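Local coordinates for protein phenol hydroxylase component phN (Pseudomonas stutzeri, PDB 3U52) that probably serves as the diiron-containing oxygenase subunit of a multicomponent phenol hydroxylase, hydroxylating the aromatic ring of phenol with one atom of dioxygen, at residues 86-91 against 493-498; 12-17 against 50-55; 400-405 against 430-435. All blocks are in the same frame, centred on the assembly; numbering follows the deposited sequence.

Contact 1 (86-91 against 493-498). With CU (copper (II) ion), chain J.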
loop_
_atom_site.group_PDB
_atom_site.type_symbol
_atom_site.label_atom_id
_atom_site.label_comp_id
_atom_site.label_asym_id
_atom_site.label_seq_id
_atom_site.Cartn_x
_atom_site.Cartn_y
_atom_site.Cartn_z
ATOM N N GLN A 86 16.404 -8.937 -2.576
ATOM C CA GLN A 86 16.918 -10.044 -3.384
ATOM C C GLN A 86 16.673 -9.859 -4.873
ATOM O O GLN A 86 17.288 -10.535 -5.689
ATOM C CB GLN A 86 16.381 -11.375 -2.868
ATOM C CG GLN A 86 16.721 -11.632 -1.365
ATOM C CD GLN A 86 16.208 -12.971 -0.893
ATOM O OE1 GLN A 86 15.347 -13.576 -1.554
ATOM N NE2 GLN A 86 16.699 -13.439 0.254
ATOM N N ASN A 87 15.799 -8.920 -5.229
ATOM C CA ASN A 87 15.435 -8.702 -6.638
ATOM C C ASN A 87 16.138 -7.546 -7.335
ATOM O O ASN A 87 15.868 -7.290 -8.502
ATOM C CB ASN A 87 13.924 -8.535 -6.781
ATOM C CG ASN A 87 13.160 -9.752 -6.275
ATOM O OD1 ASN A 87 12.078 -9.633 -5.689
ATOM N ND2 ASN A 87 13.726 -10.926 -6.499
ATOM N N ILE A 88 17.076 -6.894 -6.661
ATOM C CA ILE A 88 17.885 -5.888 -7.334
ATOM C C ILE A 88 18.794 -6.547 -8.375
ATOM O O ILE A 88 19.012 -7.764 -8.340
ATOM C CB ILE A 88 18.707 -4.979 -6.348
ATOM C CG1 ILE A 88 19.661 -5.797 -5.464
ATOM C CG2 ILE A 88 17.765 -4.039 -5.512
ATOM C CD1 ILE A 88 20.572 -4.933 -4.566
ATOM N N SER A 89 19.287 -5.762 -9.324
ATOM C CA SER A 89 20.114 -6.275 -10.433
ATOM C C SER A 89 21.402 -6.992 -9.923
ATOM O O SER A 89 21.750 -8.080 -10.420
ATOM C CB SER A 89 20.460 -5.138 -11.389
ATOM O OG SER A 89 21.026 -4.057 -10.647
ATOM N N ASP A 90 22.064 -6.390 -8.928
ATOM C CA ASP A 90 23.363 -6.867 -8.372
ATOM C C ASP A 90 23.659 -6.064 -7.126
ATOM O O ASP A 90 23.271 -4.893 -7.037
ATOM C CB ASP A 90 24.507 -6.609 -9.373
ATOM C CG ASP A 90 25.841 -7.201 -8.897
ATOM O OD1 ASP A 90 26.690 -6.460 -8.388
ATOM O OD2 ASP A 90 25.989 -8.437 -8.954
ATOM N N ALA A 91 24.349 -6.667 -6.160
ATOM C CA ALA A 91 24.650 -5.996 -4.905
ATOM C C ALA A 91 25.546 -4.745 -5.103
ATOM O O ALA A 91 25.548 -3.880 -4.219
ATOM C CB ALA A 91 25.272 -6.932 -3.923
ATOM N N LYS A 493 30.002 -11.591 -1.076
ATOM C CA LYS A 493 29.765 -12.948 -0.532
ATOM C C LYS A 493 28.295 -13.219 -0.135
ATOM O O LYS A 493 27.751 -14.283 -0.423
ATOM C CB LYS A 493 30.725 -13.194 0.657
ATOM C CG LYS A 493 32.236 -13.117 0.170
ATOM C CD LYS A 493 33.283 -13.312 1.299
ATOM C CE LYS A 493 34.661 -13.682 0.685
ATOM N NZ LYS A 493 35.494 -14.457 1.682
ATOM N N HIS A 494 27.661 -12.241 0.510
ATOM C CA HIS A 494 26.262 -12.336 0.901
ATOM C C HIS A 494 25.354 -12.336 -0.341
ATOM O O HIS A 494 24.424 -13.157 -0.449
ATOM C CB HIS A 494 25.944 -11.172 1.838
ATOM C CG HIS A 494 24.660 -11.327 2.577
ATOM N ND1 HIS A 494 24.499 -12.236 3.605
ATOM C CD2 HIS A 494 23.483 -10.671 2.461
ATOM C CE1 HIS A 494 23.265 -12.155 4.073
ATOM N NE2 HIS A 494 22.632 -11.207 3.401
ATOM N N TRP A 495 25.646 -11.484 -1.318
ATOM C CA TRP A 495 24.912 -11.522 -2.561
ATOM C C TRP A 495 25.036 -12.888 -3.246
ATOM O O TRP A 495 24.024 -13.472 -3.625
ATOM C CB TRP A 495 25.365 -10.450 -3.525
ATOM C CG TRP A 495 24.478 -10.325 -4.734
ATOM C CD1 TRP A 495 24.820 -10.559 -6.025
ATOM C CD2 TRP A 495 23.087 -9.911 -4.743
ATOM N NE1 TRP A 495 23.734 -10.317 -6.848
ATOM C CE2 TRP A 495 22.669 -9.901 -6.089
ATOM C CE3 TRP A 495 22.184 -9.513 -3.740
ATOM C CZ2 TRP A 495 21.363 -9.549 -6.472
ATOM C CZ3 TRP A 495 20.884 -9.142 -4.114
ATOM C CH2 TRP A 495 20.485 -9.190 -5.461
ATOM N N LEU A 496 26.262 -13.393 -3.390
ATOM C CA LEU A 496 26.475 -14.679 -4.064
ATOM C C LEU A 496 25.766 -15.825 -3.320
ATOM O O LEU A 496 25.309 -16.776 -3.936
ATOM C CB LEU A 496 27.967 -14.966 -4.273
ATOM C CG LEU A 496 28.733 -14.110 -5.303
ATOM C CD1 LEU A 496 30.246 -14.308 -5.160
ATOM C CD2 LEU A 496 28.369 -14.457 -6.692
ATOM N N SER A 497 25.596 -15.711 -2.019
ATOM C CA SER A 497 24.859 -16.731 -1.307
ATOM C C SER A 497 23.326 -16.523 -1.353
ATOM O O SER A 497 22.581 -17.492 -1.419
ATOM C CB SER A 497 25.430 -16.952 0.092
ATOM O OG SER A 497 24.850 -16.083 1.034
ATOM N N ILE A 498 22.862 -15.268 -1.380
ATOM C CA ILE A 498 21.463 -14.954 -1.666
ATOM C C ILE A 498 21.090 -15.569 -3.007
ATOM O O ILE A 498 20.017 -16.145 -3.129
ATOM C CB ILE A 498 21.191 -13.415 -1.696
ATOM C CG1 ILE A 498 21.047 -12.859 -0.282
ATOM C CG2 ILE A 498 19.951 -13.056 -2.543
ATOM C CD1 ILE A 498 21.078 -11.310 -0.240
HETATM CU CU CU J . 20.957 -10.354 4.034
#

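Contact 2 (12-17 against 50-55)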
loop_
_atom_site.group_PDB
_atom_site.type_symbol
_atom_site.label_atom_id
_atom_site.label_comp_id
_atom_site.label_asym_id
_atom_site.label_seq_id
_atom_site.Cartn_x
_atom_site.Cartn_y
_atom_site.Cartn_z
ATOM N N ASP A 12 -8.160 34.987 -4.527
ATOM C CA ASP A 12 -8.445 35.928 -3.461
ATOM C C ASP A 12 -8.945 35.190 -2.224
ATOM O O ASP A 12 -8.717 35.652 -1.122
ATOM C CB ASP A 12 -9.504 36.950 -3.870
ATOM C CG ASP A 12 -9.011 37.966 -4.924
ATOM O OD1 ASP A 12 -7.826 38.378 -4.881
ATOM O OD2 ASP A 12 -9.838 38.370 -5.795
ATOM N N LYS A 13 -9.677 34.088 -2.410
ATOM C CA LYS A 13 -10.089 33.260 -1.282
ATOM C C LYS A 13 -8.867 32.704 -0.547
ATOM O O LYS A 13 -8.810 32.770 0.667
ATOM C CB LYS A 13 -11.010 32.093 -1.680
ATOM C CG LYS A 13 -11.801 31.546 -0.436
ATOM C CD LYS A 13 -12.483 30.223 -0.669
ATOM C CE LYS A 13 -13.641 30.306 -1.685
ATOM N NZ LYS A 13 -15.002 30.433 -1.046
ATOM N N TYR A 14 -7.904 32.138 -1.286
ATOM C CA TYR A 14 -6.730 31.531 -0.672
ATOM C C TYR A 14 -5.917 32.598 0.091
ATOM O O TYR A 14 -5.448 32.343 1.151
ATOM C CB TYR A 14 -5.859 30.818 -1.717
ATOM C CG TYR A 14 -4.639 30.198 -1.093
ATOM C CD1 TYR A 14 -3.384 30.791 -1.234
ATOM C CD2 TYR A 14 -4.755 29.014 -0.344
ATOM C CE1 TYR A 14 -2.261 30.202 -0.636
ATOM C CE2 TYR A 14 -3.672 28.448 0.250
ATOM C CZ TYR A 14 -2.431 29.020 0.094
ATOM O OH TYR A 14 -1.352 28.443 0.710
ATOM N N GLN A 15 -5.772 33.791 -0.460
ATOM C CA GLN A 15 -5.161 34.896 0.254
ATOM C C GLN A 15 -5.855 35.249 1.566
ATOM O O GLN A 15 -5.215 35.480 2.565
ATOM C CB GLN A 15 -5.029 36.104 -0.673
ATOM C CG GLN A 15 -4.070 35.745 -1.771
ATOM C CD GLN A 15 -3.578 36.910 -2.613
ATOM O OE1 GLN A 15 -4.015 38.049 -2.442
ATOM N NE2 GLN A 15 -2.649 36.616 -3.542
ATOM N N TYR A 16 -7.171 35.261 1.573
ATOM C CA TYR A 16 -7.899 35.478 2.796
ATOM C C TYR A 16 -7.687 34.412 3.860
ATOM O O TYR A 16 -7.891 34.684 5.012
ATOM C CB TYR A 16 -9.388 35.611 2.503
ATOM C CG TYR A 16 -9.831 37.059 2.374
ATOM C CD1 TYR A 16 -10.273 37.575 1.160
ATOM C CD2 TYR A 16 -9.825 37.896 3.471
ATOM C CE1 TYR A 16 -10.699 38.930 1.059
ATOM C CE2 TYR A 16 -10.244 39.220 3.377
ATOM C CZ TYR A 16 -10.662 39.725 2.188
ATOM O OH TYR A 16 -11.047 41.032 2.162
ATOM N N LEU A 17 -7.363 33.195 3.445
ATOM C CA LEU A 17 -7.078 32.053 4.332
ATOM C C LEU A 17 -5.587 31.923 4.680
ATOM O O LEU A 17 -5.194 30.981 5.342
ATOM C CB LEU A 17 -7.533 30.753 3.662
ATOM C CG LEU A 17 -9.064 30.635 3.408
ATOM C CD1 LEU A 17 -9.447 29.316 2.785
ATOM C CD2 LEU A 17 -9.847 30.863 4.674
ATOM N N TRP A 50 3.818 39.193 -4.312
ATOM C CA TRP A 50 4.057 37.742 -4.234
ATOM C C TRP A 50 2.867 36.961 -4.815
ATOM O O TRP A 50 1.717 37.185 -4.391
ATOM C CB TRP A 50 4.292 37.333 -2.758
ATOM C CG TRP A 50 4.554 35.866 -2.607
ATOM C CD1 TRP A 50 3.660 34.895 -2.269
ATOM C CD2 TRP A 50 5.791 35.214 -2.828
ATOM N NE1 TRP A 50 4.274 33.658 -2.259
ATOM C CE2 TRP A 50 5.586 33.828 -2.600
ATOM C CE3 TRP A 50 7.077 35.664 -3.176
ATOM C CZ2 TRP A 50 6.633 32.878 -2.701
ATOM C CZ3 TRP A 50 8.111 34.713 -3.303
ATOM C CH2 TRP A 50 7.871 33.333 -3.074
ATOM N N GLU A 51 3.111 36.084 -5.794
ATOM C CA GLU A 51 2.075 35.178 -6.314
ATOM C C GLU A 51 2.268 33.813 -5.694
ATOM O O GLU A 51 3.381 33.278 -5.745
ATOM C CB GLU A 51 2.146 35.041 -7.854
ATOM C CG GLU A 51 1.745 36.318 -8.655
ATOM C CD GLU A 51 0.346 36.854 -8.318
ATOM O OE1 GLU A 51 -0.622 36.034 -8.211
ATOM O OE2 GLU A 51 0.213 38.112 -8.170
ATOM N N ASP A 52 1.222 33.257 -5.099
ATOM C CA ASP A 52 1.340 31.952 -4.406
ATOM C C ASP A 52 1.713 30.888 -5.423
ATOM O O ASP A 52 1.090 30.798 -6.463
ATOM C CB ASP A 52 0.049 31.593 -3.653
ATOM C CG ASP A 52 -0.442 32.744 -2.732
ATOM O OD1 ASP A 52 -1.554 33.255 -2.963
ATOM O OD2 ASP A 52 0.261 33.157 -1.798
ATOM N N PRO A 53 2.798 30.145 -5.172
ATOM C CA PRO A 53 3.227 29.115 -6.134
ATOM C C PRO A 53 2.326 27.886 -6.160
ATOM O O PRO A 53 2.383 27.092 -7.131
ATOM C CB PRO A 53 4.642 28.767 -5.694
ATOM C CG PRO A 53 4.703 29.142 -4.218
ATOM C CD PRO A 53 3.728 30.296 -4.039
ATOM N N PHE A 54 1.524 27.721 -5.109
ATOM C CA PHE A 54 0.509 26.663 -5.013
ATOM C C PHE A 54 -0.475 27.174 -3.977
ATOM O O PHE A 54 -0.103 27.997 -3.127
ATOM C CB PHE A 54 1.095 25.314 -4.540
ATOM C CG PHE A 54 2.163 25.441 -3.476
ATOM C CD1 PHE A 54 1.831 25.520 -2.131
ATOM C CD2 PHE A 54 3.513 25.516 -3.836
ATOM C CE1 PHE A 54 2.876 25.670 -1.144
ATOM C CE2 PHE A 54 4.519 25.679 -2.885
ATOM C CZ PHE A 54 4.183 25.740 -1.524
ATOM N N ARG A 55 -1.718 26.685 -4.046
ATOM C CA ARG A 55 -2.793 27.140 -3.161
ATOM C C ARG A 55 -3.446 25.974 -2.434
ATOM O O ARG A 55 -4.568 25.593 -2.759
ATOM C CB ARG A 55 -3.863 27.917 -3.932
ATOM C CG ARG A 55 -3.370 29.179 -4.601
ATOM C CD ARG A 55 -4.435 29.887 -5.417
ATOM N NE ARG A 55 -3.911 31.191 -5.860
ATOM C CZ ARG A 55 -3.195 31.410 -6.967
ATOM N NH1 ARG A 55 -2.759 32.633 -7.242
ATOM N NH2 ARG A 55 -2.904 30.423 -7.805
HETATM O O HOH W 1 1.011 28.932 -0.751
HETATM O O HOH W 2 -0.736 38.383 -5.086
#

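Contact 3 (400-405 against 430-435). With ZN (zinc ion), chain I.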
loop_
_atom_site.group_PDB
_atom_site.type_symbol
_atom_site.label_atom_id
_atom_site.label_comp_id
_atom_site.label_asym_id
_atom_site.label_seq_id
_atom_site.Cartn_x
_atom_site.Cartn_y
_atom_site.Cartn_z
ATOM N N GLN A 400 39.625 24.630 -1.029
ATOM C CA GLN A 400 39.218 25.422 0.124
ATOM C C GLN A 400 37.670 25.703 0.126
ATOM O O GLN A 400 37.074 25.984 1.181
ATOM C CB GLN A 400 39.985 26.765 0.131
ATOM C CG GLN A 400 39.771 27.633 1.454
ATOM C CD GLN A 400 40.287 26.917 2.688
ATOM O OE1 GLN A 400 39.693 26.966 3.800
ATOM N NE2 GLN A 400 41.407 26.310 2.536
ATOM N N VAL A 401 37.029 25.611 -1.035
ATOM C CA VAL A 401 35.601 26.032 -1.146
ATOM C C VAL A 401 34.708 24.783 -1.228
ATOM O O VAL A 401 33.901 24.547 -0.332
ATOM C CB VAL A 401 35.342 27.031 -2.315
ATOM C CG1 VAL A 401 33.839 27.248 -2.559
ATOM C CG2 VAL A 401 36.070 28.403 -2.068
ATOM N N CYS A 402 34.897 23.946 -2.240
ATOM C CA CYS A 402 33.926 22.855 -2.482
ATOM C C CYS A 402 34.338 21.638 -1.710
ATOM O O CYS A 402 33.502 20.744 -1.489
ATOM C CB CYS A 402 33.751 22.563 -4.007
ATOM S SG CYS A 402 35.189 21.808 -4.816
ATOM N N GLN A 403 35.596 21.660 -1.211
ATOM C CA GLN A 403 36.265 20.559 -0.485
ATOM C C GLN A 403 36.437 19.228 -1.172
ATOM O O GLN A 403 36.811 18.286 -0.520
ATOM C CB GLN A 403 35.696 20.345 0.930
ATOM C CG GLN A 403 35.501 21.743 1.624
ATOM C CD GLN A 403 34.984 21.643 3.018
ATOM O OE1 GLN A 403 34.973 20.557 3.604
ATOM N NE2 GLN A 403 34.544 22.768 3.572
ATOM N N ILE A 404 36.250 19.159 -2.472
ATOM C CA ILE A 404 36.563 17.943 -3.220
ATOM C C ILE A 404 38.126 17.947 -3.355
ATOM O O ILE A 404 38.719 19.014 -3.479
ATOM C CB ILE A 404 35.873 17.979 -4.610
ATOM C CG1 ILE A 404 34.354 18.092 -4.436
ATOM C CG2 ILE A 404 36.196 16.672 -5.451
ATOM C CD1 ILE A 404 33.524 18.159 -5.731
ATOM N N PRO A 405 38.785 16.769 -3.319
ATOM C CA PRO A 405 40.188 16.773 -3.676
ATOM C C PRO A 405 40.382 17.498 -5.011
ATOM O O PRO A 405 39.503 17.494 -5.855
ATOM C CB PRO A 405 40.511 15.308 -3.884
ATOM C CG PRO A 405 39.590 14.570 -3.099
ATOM C CD PRO A 405 38.324 15.420 -2.965
ATOM N N HIS A 430 44.171 27.126 -1.550
ATOM C CA HIS A 430 44.160 26.389 -2.821
ATOM C C HIS A 430 42.727 26.000 -3.239
ATOM O O HIS A 430 41.851 25.721 -2.380
ATOM C CB HIS A 430 45.010 25.119 -2.712
ATOM C CG HIS A 430 46.425 25.393 -2.279
ATOM N ND1 HIS A 430 47.462 25.507 -3.177
ATOM C CD2 HIS A 430 46.942 25.701 -1.065
ATOM C CE1 HIS A 430 48.575 25.806 -2.524
ATOM N NE2 HIS A 430 48.285 25.932 -1.243
ATOM N N PHE A 431 42.534 25.913 -4.560
ATOM C CA PHE A 431 41.217 25.670 -5.198
ATOM C C PHE A 431 41.332 24.651 -6.331
ATOM O O PHE A 431 42.408 24.495 -6.916
ATOM C CB PHE A 431 40.648 26.999 -5.726
ATOM C CG PHE A 431 40.730 28.097 -4.715
ATOM C CD1 PHE A 431 39.825 28.150 -3.654
ATOM C CD2 PHE A 431 41.795 28.994 -4.734
ATOM C CE1 PHE A 431 39.963 29.138 -2.637
ATOM C CE2 PHE A 431 41.914 30.024 -3.740
ATOM C CZ PHE A 431 41.025 30.069 -2.698
ATOM N N CYS A 432 40.206 24.013 -6.679
ATOM C CA CYS A 432 40.182 23.043 -7.792
ATOM C C CYS A 432 39.987 23.726 -9.176
ATOM O O CYS A 432 40.110 23.042 -10.215
ATOM C CB CYS A 432 39.031 22.080 -7.563
ATOM S SG CYS A 432 37.407 22.924 -7.604
ATOM N N SER A 433 39.663 25.016 -9.196
ATOM C CA SER A 433 39.203 25.704 -10.396
ATOM C C SER A 433 39.103 27.216 -10.190
ATOM O O SER A 433 39.147 27.694 -9.063
ATOM C CB SER A 433 37.791 25.241 -10.726
ATOM O OG SER A 433 36.968 25.480 -9.570
ATOM N N ASP A 434 38.901 27.947 -11.292
ATOM C CA ASP A 434 38.596 29.370 -11.268
ATOM C C ASP A 434 37.259 29.583 -10.595
ATOM O O ASP A 434 37.066 30.590 -9.952
ATOM C CB ASP A 434 38.539 29.951 -12.678
ATOM C CG ASP A 434 39.924 30.033 -13.351
ATOM O OD1 ASP A 434 40.898 30.507 -12.725
ATOM O OD2 ASP A 434 40.011 29.635 -14.522
ATOM N N GLY A 435 36.315 28.669 -10.755
ATOM C CA GLY A 435 34.974 28.928 -10.234
ATOM C C GLY A 435 34.986 29.020 -8.716
ATOM O O GLY A 435 34.372 29.912 -8.146
HETATM ZN ZN ZN I . 36.348 23.591 -5.596
#

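Contact 1 (86-91 against 493-498)
Trp495, near the end of the C-terminal helix 490-498, lays its indole against the turn of loop 86-91, which joins helices 58-81 and 94-103 of the ferritin-like helical region found in this diiron family. The backbone bends round the ring: Ala91 N stands over the centre of one face, 3.6 Å above its plane, and Asp90 C lies over the same face, nearer the rim. At the six-membered end, Ile88 CG1 meets CH2 at 3.5 Å. Close to the helix, the methyl of Ala91 rests against Trp495, CB to CB 3.5 Å. With chi1 at -171°, CG of Trp495 lies opposite the backbone N, and the indole reaches from the helix into the turn. The carboxylate of Asp90 is turned 71° from the indole plane; its OD2 approaches Trp495 NE1 without hydrogen bonding to it, while OD1 accepts a bond from Arg92 N. One turn on, Ile498 CG2 touches Gln86 CG at 3.7 Å, and Gln86 O receives the ammonium of Lys499. His494, on the same helix, takes no part in this packing but shares a copper ion with His155 of helix 125-155, its NE2 lying 2.0 Å from the metal.

Contact 2 (12-17 against 50-55)
Tyr14 and Arg55 bury most of the surface here, with Asp52 close behind. The phenol ring of Tyr14 lies on the backbone of Arg55 in a CH-pi contact: CA of Arg55 sits 3.7 Å from the centroid of the Tyr14 ring and only 10° off its normal. Arg55 CB covers the CG side of that face, and the extended chain continues past Tyr14 CB, with the guanidinium plane 79° from the ring. A chi1 of 180° carries the Tyr14 ring toward the loop and over Arg55 CA. At the ring's edge, the Asp52 carboxylate stands nearly upright to the ring plane, with OD1 3.5 Å from Tyr14 CD1; its OD2 forms a salt bridge with Arg19. The phenol oxygen is tied to the loop through water, which donates to both Tyr14 OH and Phe54 O at 2.8 Å each. A second water accepts from Gln15 NE2 and probably donates to Trp50 O. Phe54 packs on helices 125-155 and 220-250. The N-terminal helix is thus docked through the Tyr14 ring and bridging waters onto the loop leading into helix 58-81, where Trp50 helps line a xenon pocket.

Contact 3 (400-405 against 430-435)
Cys402 and Cys432 point their sulfurs at one zinc ion from the two segments, SG to zinc 2.3 Å for Cys402 and 2.4 Å for Cys432. Both thiolates sit between their own backbone N and carbonyl carbon (chi1 69° and 64°), and the two SG atoms occupy neighbouring corners of the zinc site, 3.7 Å apart. Cys399 and Cys436 complete the four-cysteine site, in which Cys399 and Cys402 form a CxxC pair in the loop after helix 369-385, and Cys432, in the YHS segment 430-435, is joined by Cys436 from the first turn of helix 434-442. Behind Cys432, Ser433 is the N-cap of that helix, its OG accepting from Cys436 N. Beside the metal, Gln400 N donates to His430 O at 2.8 Å, with an N-H...O angle of 159°, and so joins the loop to the strand end. Phe431 turns its CE1 corner toward this loop, 3.6 Å from Gln400 CB and 4.0 Å from Val401 CG2, while its ring also meets that of Phe440. Replacing Phe431 by alanine is likely to leave a gap beside Val401 CG2 and Gln400 CB and to take the ring contact from Phe440. Ile404 N makes a weak hydrogen bond to Cys402 SG at 3.7 Å.

Overall arrangement
The three contacts lie far apart in a largely helical chain, contacts 1 and 2 at its periphery and contact 3 buried nearer its centre. Contacts 1 and 2 have centres 50 Å apart, contacts 1 and 3 are 38 Å apart, and contacts 2 and 3 are 42 Å apart, on opposite sides of the chain's centre; none touches another. Contact 2 comes first along the chain and closes before the others open, whereas contact 3 is nested in the long loop closed by contact 1. Helix 58-81 leads from the loop of contact 2 to that of contact 1. The N-terminal helix and the C-terminal helix are each fixed to the hydroxylase region, while contact 3 assembles a zinc site from a loop and the YHS segment 430-435.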